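Local coordinates for protein leukocyte-associated immunoglobulin-like receptor 1 (Mus musculus, PDB 4ESK) that acts as an inhibitory collagen receptor of natural killer cells, B cells and T cells, represented here by its extracellular immunoglobulin-like domain, at residues 41-46 and 81-86; 75-80 and 92-97; 26-31 and 65-70. One frame throughout, in Å; residues are numbered along the deposited sequence.

The three contacts are strand pairings of one immunoglobulin sandwich. Interactions 1 and 2 share strand 76-84, which pairs with 41-46 near its far end and with 92-97 near its start, so both lie in the larger sheet. Interaction 3 belongs to the opposing two-stranded sheet, and the disulfide C30-C80 ties it to interaction 2. Each pairing has an inward and an outward face. Aliphatic and aromatic groups fill the inward faces: V42 with Y82, Y78 with L97, and V28 with F65 and I67. The outer faces differ: a water-bridged arginine in interaction 1, a histidine beside a glutamate in interaction 2, and little more than T27 and E66 in interaction 3.

Interaction 1 of 3, residues 41-46 and 81-86; sequences MVRLEK and IYSKGI
Strands C and F of the immunoglobulin fold pair here, with M41, V42 and R43 running antiparallel to S83, Y82 and I81. M41 with S83 and R43 with I81 are the hydrogen-bonded pairs, giving four backbone bonds; R43 N to I81 O, at 2.9 Å, is representative. V42 and Y82 form the non-hydrogen-bonded pair between them, on the buried face. Their side chains lie side by side, and V42 CG2 sits over a face of the Y82 ring, 3.8 Å from its centroid and 16° off the normal, a CH-pi contact. The tyrosine hydroxyl goes on to hydrogen-bond D63.

On the opposite face R43 reaches across to I81. With CG placed between the backbone N and carbonyl carbon (chi1 74°) and the chain then straight out to NE, the guanidinium comes to lie flat against the isoleucine, NH2 3.6 Å from CD1. S83 OG stands at the guanidinium edge, in its plane, but 3.9 Å from NH1. A water closes that gap: it accepts from R43 NH1 (3.3 Å), donates to I81 O (3.0 Å) and hydrogen-bonds S83 OG (2.7 Å). E45 OE1 also touches I81 CD1, at 3.5 Å, about a right angle round from R43 NH2, while E45 OE2 makes a salt bridge with R91. Both charged groups thus pack on an aliphatic side chain without giving up their polar partners, the water and R91.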
loop_
_atom_site.group_PDB
_atom_site.type_symbol
_atom_site.label_atom_id
_atom_site.label_comp_id
_atom_site.label_asym_id
_atom_site.label_seq_id
_atom_site.Cartn_x
_atom_site.Cartn_y
_atom_site.Cartn_z
ATOM N N MET A 41 8.311 10.889 4.894
ATOM C CA MET A 41 7.958 9.576 5.415
ATOM C C MET A 41 6.766 8.999 4.667
ATOM O O MET A 41 5.865 9.713 4.250
ATOM C CB MET A 41 7.610 9.650 6.898
ATOM C CG MET A 41 8.833 9.943 7.770
ATOM S SD MET A 41 10.035 8.599 7.743
ATOM C CE MET A 41 9.037 7.267 8.434
ATOM N N VAL A 42 6.762 7.681 4.538
ATOM C CA VAL A 42 5.605 6.993 3.989
ATOM C C VAL A 42 5.321 5.780 4.868
ATOM O O VAL A 42 6.234 5.031 5.256
ATOM C CB VAL A 42 5.803 6.596 2.512
ATOM C CG1 VAL A 42 7.054 5.754 2.307
ATOM C CG2 VAL A 42 4.559 5.876 1.997
ATOM N N ARG A 43 4.054 5.598 5.181
ATOM C CA ARG A 43 3.642 4.472 5.989
ATOM C C ARG A 43 2.484 3.712 5.362
ATOM O O ARG A 43 1.607 4.277 4.672
ATOM C CB ARG A 43 3.329 4.888 7.406
ATOM C CG ARG A 43 2.048 5.646 7.649
ATOM C CD ARG A 43 1.961 5.928 9.146
ATOM N NE ARG A 43 0.775 6.674 9.549
ATOM C CZ ARG A 43 0.673 8.005 9.599
ATOM N NH1 ARG A 43 1.671 8.804 9.235
ATOM N NH2 ARG A 43 -0.452 8.545 10.021
ATOM N N LEU A 44 2.550 2.410 5.555
ATOM C CA LEU A 44 1.463 1.536 5.209
ATOM C C LEU A 44 0.668 1.351 6.477
ATOM O O LEU A 44 1.205 0.850 7.482
ATOM C CB LEU A 44 2.032 0.228 4.685
ATOM C CG LEU A 44 1.119 -0.798 4.052
ATOM C CD1 LEU A 44 0.252 -0.163 2.958
ATOM C CD2 LEU A 44 2.034 -1.877 3.497
ATOM N N GLU A 45 -0.579 1.792 6.444
ATOM C CA GLU A 45 -1.511 1.644 7.556
ATOM C C GLU A 45 -2.338 0.386 7.309
ATOM O O GLU A 45 -2.818 0.176 6.196
ATOM C CB GLU A 45 -2.438 2.855 7.665
ATOM C CG GLU A 45 -3.332 2.841 8.916
ATOM C CD GLU A 45 -4.331 3.989 8.979
ATOM O OE1 GLU A 45 -4.066 4.961 9.704
ATOM O OE2 GLU A 45 -5.390 3.928 8.299
ATOM N N LYS A 46 -2.486 -0.441 8.343
ATOM C CA LYS A 46 -3.368 -1.619 8.282
ATOM C C LYS A 46 -4.345 -1.548 9.430
ATOM O O LYS A 46 -3.918 -1.458 10.581
ATOM C CB LYS A 46 -2.552 -2.903 8.382
ATOM C CG LYS A 46 -3.358 -4.217 8.417
ATOM C CD LYS A 46 -2.417 -5.399 8.552
ATOM C CE LYS A 46 -3.142 -6.734 8.541
ATOM N NZ LYS A 46 -4.139 -6.866 9.645
ATOM N N ILE A 81 -0.065 6.377 3.683
ATOM C CA ILE A 81 -0.084 7.752 4.233
ATOM C C ILE A 81 1.304 8.361 4.077
ATOM O O ILE A 81 2.312 7.777 4.512
ATOM C CB ILE A 81 -0.491 7.822 5.728
ATOM C CG1 ILE A 81 -1.849 7.124 5.932
ATOM C CG2 ILE A 81 -0.490 9.288 6.176
ATOM C CD1 ILE A 81 -2.273 6.866 7.359
ATOM N N TYR A 82 1.358 9.521 3.431
ATOM C CA TYR A 82 2.589 10.271 3.261
ATOM C C TYR A 82 2.558 11.389 4.283
ATOM O O TYR A 82 1.512 12.013 4.471
ATOM C CB TYR A 82 2.677 10.852 1.844
ATOM C CG TYR A 82 3.119 9.842 0.828
ATOM C CD1 TYR A 82 2.192 9.020 0.202
ATOM C CD2 TYR A 82 4.469 9.679 0.512
ATOM C CE1 TYR A 82 2.585 8.096 -0.724
ATOM C CE2 TYR A 82 4.867 8.723 -0.387
ATOM C CZ TYR A 82 3.912 7.938 -1.013
ATOM O OH TYR A 82 4.319 7.017 -1.915
ATOM N N SER A 83 3.684 11.638 4.945
ATOM C CA SER A 83 3.722 12.673 5.982
ATOM C C SER A 83 5.031 13.448 6.037
ATOM O O SER A 83 6.061 13.029 5.512
ATOM C CB SER A 83 3.405 12.068 7.359
ATOM O OG SER A 83 4.383 11.135 7.731
ATOM N N LYS A 84 4.952 14.602 6.698
ATOM C CA LYS A 84 6.104 15.433 7.024
ATOM C C LYS A 84 5.825 15.981 8.435
ATOM O O LYS A 84 4.798 16.629 8.667
ATOM C CB LYS A 84 6.219 16.588 6.024
ATOM C CG LYS A 84 7.338 17.587 6.301
ATOM C CD LYS A 84 8.694 17.049 5.867
ATOM C CE LYS A 84 9.832 18.033 6.143
ATOM N NZ LYS A 84 9.506 19.428 5.733
ATOM N N GLY A 85 6.717 15.679 9.368
ATOM C CA GLY A 85 6.524 16.056 10.764
ATOM C C GLY A 85 5.255 15.447 11.327
ATOM O O GLY A 85 4.873 14.326 10.962
ATOM N N ILE A 86 4.596 16.207 12.199
ATOM C CA ILE A 86 3.371 15.782 12.880
ATOM C C ILE A 86 2.105 16.420 12.294
ATOM O O ILE A 86 0.985 16.014 12.613
ATOM C CB ILE A 86 3.447 16.142 14.388
ATOM C CG1 ILE A 86 3.615 17.664 14.586
ATOM C CG2 ILE A 86 4.584 15.368 15.041
ATOM C CD1 ILE A 86 3.418 18.143 16.016
HETATM O O HOH W 1 3.986 8.594 6.910
#

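Interaction 2 of 3, residues 75-80 and 92-97; sequences TGHYSC and SKTLEL
The H77 imidazole has E96 CG over one face, a CH-pi contact 4.2 Å from the centroid, and T94 CG2 near its plane at the edge. H77 and E96 point the same way, ring and carboxylate planes 22° apart and E96 OE2 3.9 Å from H77 NE2; E96 OE1 hydrogen-bonds S17 OG. On the other, inward side of the pairing, the Y78 ring has L95 O at its edge and meets L97 obliquely: the two side chains cross at about a right angle, CE2 3.7 Å from L97 CD1. The Y78 hydroxyl hydrogen-bonds I74 O, four residues back, the tyrosine corner of immunoglobulin domains.

The backbones are bonded at G76 with L97 and at Y78 with L95, where Y78 N lies 2.7 Å from L95 O. Further along, S92 grips C80 twice: its N donates to C80 O, and its OG, turned between the backbone N and carbonyl carbon (chi1 73°), accepts from C80 N at 2.9 Å. The same OG donates to K93 O at 2.7 Å. Swapping S92 for an alanine would probably leave the C80 amide without its acceptor and K93 O without its donor, while S92 N still bonded C80 O.

Strand 41-46 flanks 76-84, L44 and K46 touching Y78; strand 17-21 flanks 88-100; and the disulfide from C80 to C30 ties this sheet to strand 26-31 of the other.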
loop_
_atom_site.group_PDB
_atom_site.type_symbol
_atom_site.label_atom_id
_atom_site.label_comp_id
_atom_site.label_asym_id
_atom_site.label_seq_id
_atom_site.Cartn_x
_atom_site.Cartn_y
_atom_site.Cartn_z
ATOM N N THR A 75 -4.460 -10.540 6.406
ATOM C CA THR A 75 -5.836 -10.116 6.150
ATOM C C THR A 75 -6.179 -8.783 6.819
ATOM O O THR A 75 -5.930 -8.599 8.021
ATOM C CB THR A 75 -6.838 -11.214 6.555
ATOM O OG1 THR A 75 -6.593 -12.372 5.750
ATOM C CG2 THR A 75 -8.285 -10.768 6.395
ATOM N N GLY A 76 -6.726 -7.843 6.038
ATOM C CA GLY A 76 -7.070 -6.522 6.553
ATOM C C GLY A 76 -7.208 -5.429 5.501
ATOM O O GLY A 76 -7.145 -5.714 4.302
ATOM N N HIS A 77 -7.393 -4.190 5.979
ATOM C CA HIS A 77 -7.589 -3.002 5.138
ATOM C C HIS A 77 -6.355 -2.151 5.158
ATOM O O HIS A 77 -5.826 -1.849 6.243
ATOM C CB HIS A 77 -8.766 -2.178 5.643
ATOM C CG HIS A 77 -10.107 -2.844 5.427
ATOM N ND1 HIS A 77 -10.584 -3.791 6.262
ATOM C CD2 HIS A 77 -11.063 -2.684 4.432
ATOM C CE1 HIS A 77 -11.788 -4.221 5.824
ATOM N NE2 HIS A 77 -12.086 -3.549 4.703
ATOM N N TYR A 78 -5.901 -1.735 3.977
ATOM C CA TYR A 78 -4.623 -1.071 3.830
ATOM C C TYR A 78 -4.767 0.256 3.120
ATOM O O TYR A 78 -5.559 0.379 2.189
ATOM C CB TYR A 78 -3.673 -1.921 3.008
ATOM C CG TYR A 78 -3.203 -3.188 3.703
ATOM C CD1 TYR A 78 -1.980 -3.231 4.357
ATOM C CD2 TYR A 78 -3.997 -4.327 3.699
ATOM C CE1 TYR A 78 -1.539 -4.387 4.991
ATOM C CE2 TYR A 78 -3.571 -5.491 4.332
ATOM C CZ TYR A 78 -2.350 -5.511 4.961
ATOM O OH TYR A 78 -1.929 -6.673 5.562
ATOM N N SER A 79 -3.990 1.235 3.580
ATOM C CA SER A 79 -3.882 2.509 2.889
ATOM C C SER A 79 -2.468 3.057 3.061
ATOM O O SER A 79 -1.748 2.703 4.032
ATOM C CB SER A 79 -4.925 3.489 3.413
ATOM O OG SER A 79 -4.741 3.727 4.790
ATOM N N CYS A 80 -2.042 3.886 2.110
ATOM C CA CYS A 80 -0.734 4.541 2.194
ATOM C C CYS A 80 -0.923 5.960 2.754
ATOM O O CYS A 80 -1.824 6.665 2.334
ATOM C CB CYS A 80 -0.093 4.640 0.805
ATOM S SG CYS A 80 0.269 3.038 0.015
ATOM N N SER A 92 -4.132 7.639 0.896
ATOM C CA SER A 92 -4.730 7.037 -0.296
ATOM C C SER A 92 -6.081 6.401 -0.020
ATOM O O SER A 92 -6.550 6.359 1.118
ATOM C CB SER A 92 -3.791 5.952 -0.823
ATOM O OG SER A 92 -3.829 4.801 0.025
ATOM N N LYS A 93 -6.704 5.884 -1.090
ATOM C CA LYS A 93 -7.847 4.989 -0.949
ATOM C C LYS A 93 -7.439 3.773 -0.134
ATOM O O LYS A 93 -6.251 3.515 0.073
ATOM C CB LYS A 93 -8.362 4.536 -2.315
ATOM C CG LYS A 93 -7.385 3.665 -3.087
ATOM C CD LYS A 93 -7.637 3.685 -4.592
ATOM C CE LYS A 93 -6.700 2.732 -5.315
ATOM N NZ LYS A 93 -6.307 3.224 -6.669
ATOM N N THR A 94 -8.439 3.028 0.309
ATOM C CA THR A 94 -8.229 1.840 1.102
ATOM C C THR A 94 -8.503 0.590 0.266
ATOM O O THR A 94 -9.511 0.537 -0.454
ATOM C CB THR A 94 -9.149 1.858 2.312
ATOM O OG1 THR A 94 -8.878 3.034 3.081
ATOM C CG2 THR A 94 -8.907 0.648 3.162
ATOM N N LEU A 95 -7.607 -0.386 0.352
ATOM C CA LEU A 95 -7.777 -1.676 -0.287
ATOM C C LEU A 95 -7.878 -2.759 0.775
ATOM O O LEU A 95 -7.222 -2.698 1.811
ATOM C CB LEU A 95 -6.624 -2.005 -1.219
ATOM C CG LEU A 95 -6.440 -1.054 -2.422
ATOM C CD1 LEU A 95 -5.188 -1.445 -3.203
ATOM C CD2 LEU A 95 -7.662 -1.135 -3.321
ATOM N N GLU A 96 -8.652 -3.787 0.465
ATOM C CA GLU A 96 -8.852 -4.910 1.377
ATOM C C GLU A 96 -8.142 -6.135 0.846
ATOM O O GLU A 96 -8.265 -6.459 -0.346
ATOM C CB GLU A 96 -10.339 -5.198 1.514
ATOM C CG GLU A 96 -10.637 -6.392 2.396
ATOM C CD GLU A 96 -12.111 -6.664 2.566
ATOM O OE1 GLU A 96 -12.944 -6.284 1.699
ATOM O OE2 GLU A 96 -12.437 -7.298 3.593
ATOM N N LEU A 97 -7.381 -6.809 1.713
ATOM C CA LEU A 97 -6.819 -8.113 1.378
ATOM C C LEU A 97 -7.459 -9.193 2.217
ATOM O O LEU A 97 -7.657 -9.000 3.412
ATOM C CB LEU A 97 -5.335 -8.176 1.630
ATOM C CG LEU A 97 -4.488 -7.140 0.923
ATOM C CD1 LEU A 97 -3.050 -7.444 1.261
ATOM C CD2 LEU A 97 -4.730 -7.204 -0.587
#

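Interaction 3 of 3, residues 26-31 and 65-70; sequences VTVVCS and FEIGPV
V26 and V28 face I67 and F65 in the antiparallel pairing of strands B and E, part of the second sheet of the immunoglobulin sandwich. The packed side is the one carrying these four residues. V28 CG2 meets I67 CD1 at 3.9 Å, and L44 of strand 41-46 closes over V28, F65 and I67 from the facing sheet. Past the end of strand 62-67, the cis peptide before P69 lies in the turn that returns the chain toward V26; there V70 CG1 touches V26 CG2 at 3.9 Å, the side chains crossing near a right angle.

The opposite face is thin and exposed. T27 and E66 form a non-hydrogen-bonded pair, but side chains add little there; four backbone bonds of the flanking V26/I67 and V28/F65 pairs join the strands. V26 N to I67 O is short, 2.7 Å, although the donor stands 35° out of the carbonyl plane; F65 N, by contrast, meets V28 O in plane at 2.8 Å.

At the C30 end of the pairing, F65 makes a cation-pi contact with K54 and turns its edge to the disulfide: C30 SG is 3.8 Å from F65 CE2, 74° off the ring normal.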
loop_
_atom_site.group_PDB
_atom_site.type_symbol
_atom_site.label_atom_id
_atom_site.label_comp_id
_atom_site.label_asym_id
_atom_site.label_seq_id
_atom_site.Cartn_x
_atom_site.Cartn_y
_atom_site.Cartn_z
ATOM N N VAL A 26 3.299 -10.509 -1.498
ATOM C CA VAL A 26 2.542 -9.317 -1.913
ATOM C C VAL A 26 3.510 -8.140 -2.052
ATOM O O VAL A 26 4.515 -8.064 -1.338
ATOM C CB VAL A 26 1.438 -8.982 -0.894
ATOM C CG1 VAL A 26 0.871 -7.590 -1.100
ATOM C CG2 VAL A 26 0.300 -10.000 -0.961
ATOM N N THR A 27 3.233 -7.265 -3.021
ATOM C CA THR A 27 3.964 -6.019 -3.184
ATOM C C THR A 27 2.949 -4.903 -3.121
ATOM O O THR A 27 1.970 -4.912 -3.869
ATOM C CB THR A 27 4.658 -5.958 -4.547
ATOM O OG1 THR A 27 5.526 -7.092 -4.702
ATOM C CG2 THR A 27 5.472 -4.669 -4.693
ATOM N N VAL A 28 3.167 -3.956 -2.222
ATOM C CA VAL A 28 2.290 -2.797 -2.083
ATOM C C VAL A 28 3.083 -1.630 -2.648
ATOM O O VAL A 28 4.224 -1.393 -2.212
ATOM C CB VAL A 28 1.903 -2.477 -0.619
ATOM C CG1 VAL A 28 0.913 -1.311 -0.567
ATOM C CG2 VAL A 28 1.258 -3.679 0.101
ATOM N N VAL A 29 2.502 -0.909 -3.608
ATOM C CA VAL A 29 3.183 0.209 -4.242
ATOM C C VAL A 29 2.389 1.439 -3.815
ATOM O O VAL A 29 1.264 1.631 -4.256
ATOM C CB VAL A 29 3.244 0.094 -5.780
ATOM C CG1 VAL A 29 3.896 1.320 -6.412
ATOM C CG2 VAL A 29 3.995 -1.172 -6.225
ATOM N N CYS A 30 2.966 2.232 -2.927
ATOM C CA CYS A 30 2.413 3.539 -2.576
ATOM C C CYS A 30 2.957 4.512 -3.591
ATOM O O CYS A 30 4.114 4.397 -4.026
ATOM C CB CYS A 30 2.858 3.944 -1.169
ATOM S SG CYS A 30 2.272 2.871 0.147
ATOM N N SER A 31 2.159 5.486 -3.994
ATOM C CA SER A 31 2.600 6.456 -4.994
ATOM C C SER A 31 2.038 7.833 -4.636
ATOM O O SER A 31 0.965 7.929 -4.048
ATOM C CB SER A 31 2.139 6.006 -6.388
ATOM O OG SER A 31 2.544 6.901 -7.413
ATOM N N PHE A 65 6.495 -1.693 -0.518
ATOM C CA PHE A 65 6.608 -2.518 0.678
ATOM C C PHE A 65 6.370 -3.962 0.245
ATOM O O PHE A 65 5.298 -4.274 -0.252
ATOM C CB PHE A 65 5.547 -2.115 1.693
ATOM C CG PHE A 65 5.697 -0.718 2.235
ATOM C CD1 PHE A 65 6.372 -0.503 3.407
ATOM C CD2 PHE A 65 5.123 0.369 1.594
ATOM C CE1 PHE A 65 6.517 0.776 3.924
ATOM C CE2 PHE A 65 5.265 1.656 2.099
ATOM C CZ PHE A 65 5.949 1.857 3.278
ATOM N N GLU A 66 7.370 -4.829 0.389
ATOM C CA GLU A 66 7.186 -6.238 0.075
ATOM C C GLU A 66 6.761 -6.964 1.338
ATOM O O GLU A 66 7.409 -6.834 2.380
ATOM C CB GLU A 66 8.445 -6.885 -0.489
ATOM C CG GLU A 66 8.143 -8.230 -1.142
ATOM C CD GLU A 66 9.377 -9.032 -1.477
ATOM O OE1 GLU A 66 10.497 -8.546 -1.221
ATOM O OE2 GLU A 66 9.229 -10.150 -2.009
ATOM N N ILE A 67 5.662 -7.706 1.226
ATOM C CA ILE A 67 5.064 -8.447 2.312
ATOM C C ILE A 67 4.912 -9.909 1.893
ATOM O O ILE A 67 4.021 -10.254 1.139
ATOM C CB ILE A 67 3.676 -7.910 2.695
ATOM C CG1 ILE A 67 3.714 -6.401 2.945
ATOM C CG2 ILE A 67 3.144 -8.617 3.927
ATOM C CD1 ILE A 67 2.327 -5.835 3.168
ATOM N N GLY A 68 5.798 -10.775 2.380
ATOM C CA GLY A 68 5.734 -12.179 1.982
ATOM C C GLY A 68 6.761 -13.018 2.716
ATOM O O GLY A 68 7.819 -12.507 3.077
ATOM N N PRO A 69 6.460 -14.310 2.920
ATOM C CA PRO A 69 5.209 -15.006 2.580
ATOM C C PRO A 69 4.061 -14.641 3.495
ATOM O O PRO A 69 4.227 -14.543 4.718
ATOM C CB PRO A 69 5.578 -16.484 2.752
ATOM C CG PRO A 69 6.641 -16.461 3.787
ATOM C CD PRO A 69 7.452 -15.236 3.476
ATOM N N VAL A 70 2.881 -14.450 2.921
ATOM C CA VAL A 70 1.726 -14.031 3.716
ATOM C C VAL A 70 1.054 -15.188 4.468
ATOM O O VAL A 70 1.035 -16.341 4.017
ATOM C CB VAL A 70 0.659 -13.267 2.896
ATOM C CG1 VAL A 70 1.265 -11.988 2.310
ATOM C CG2 VAL A 70 0.065 -14.151 1.809
#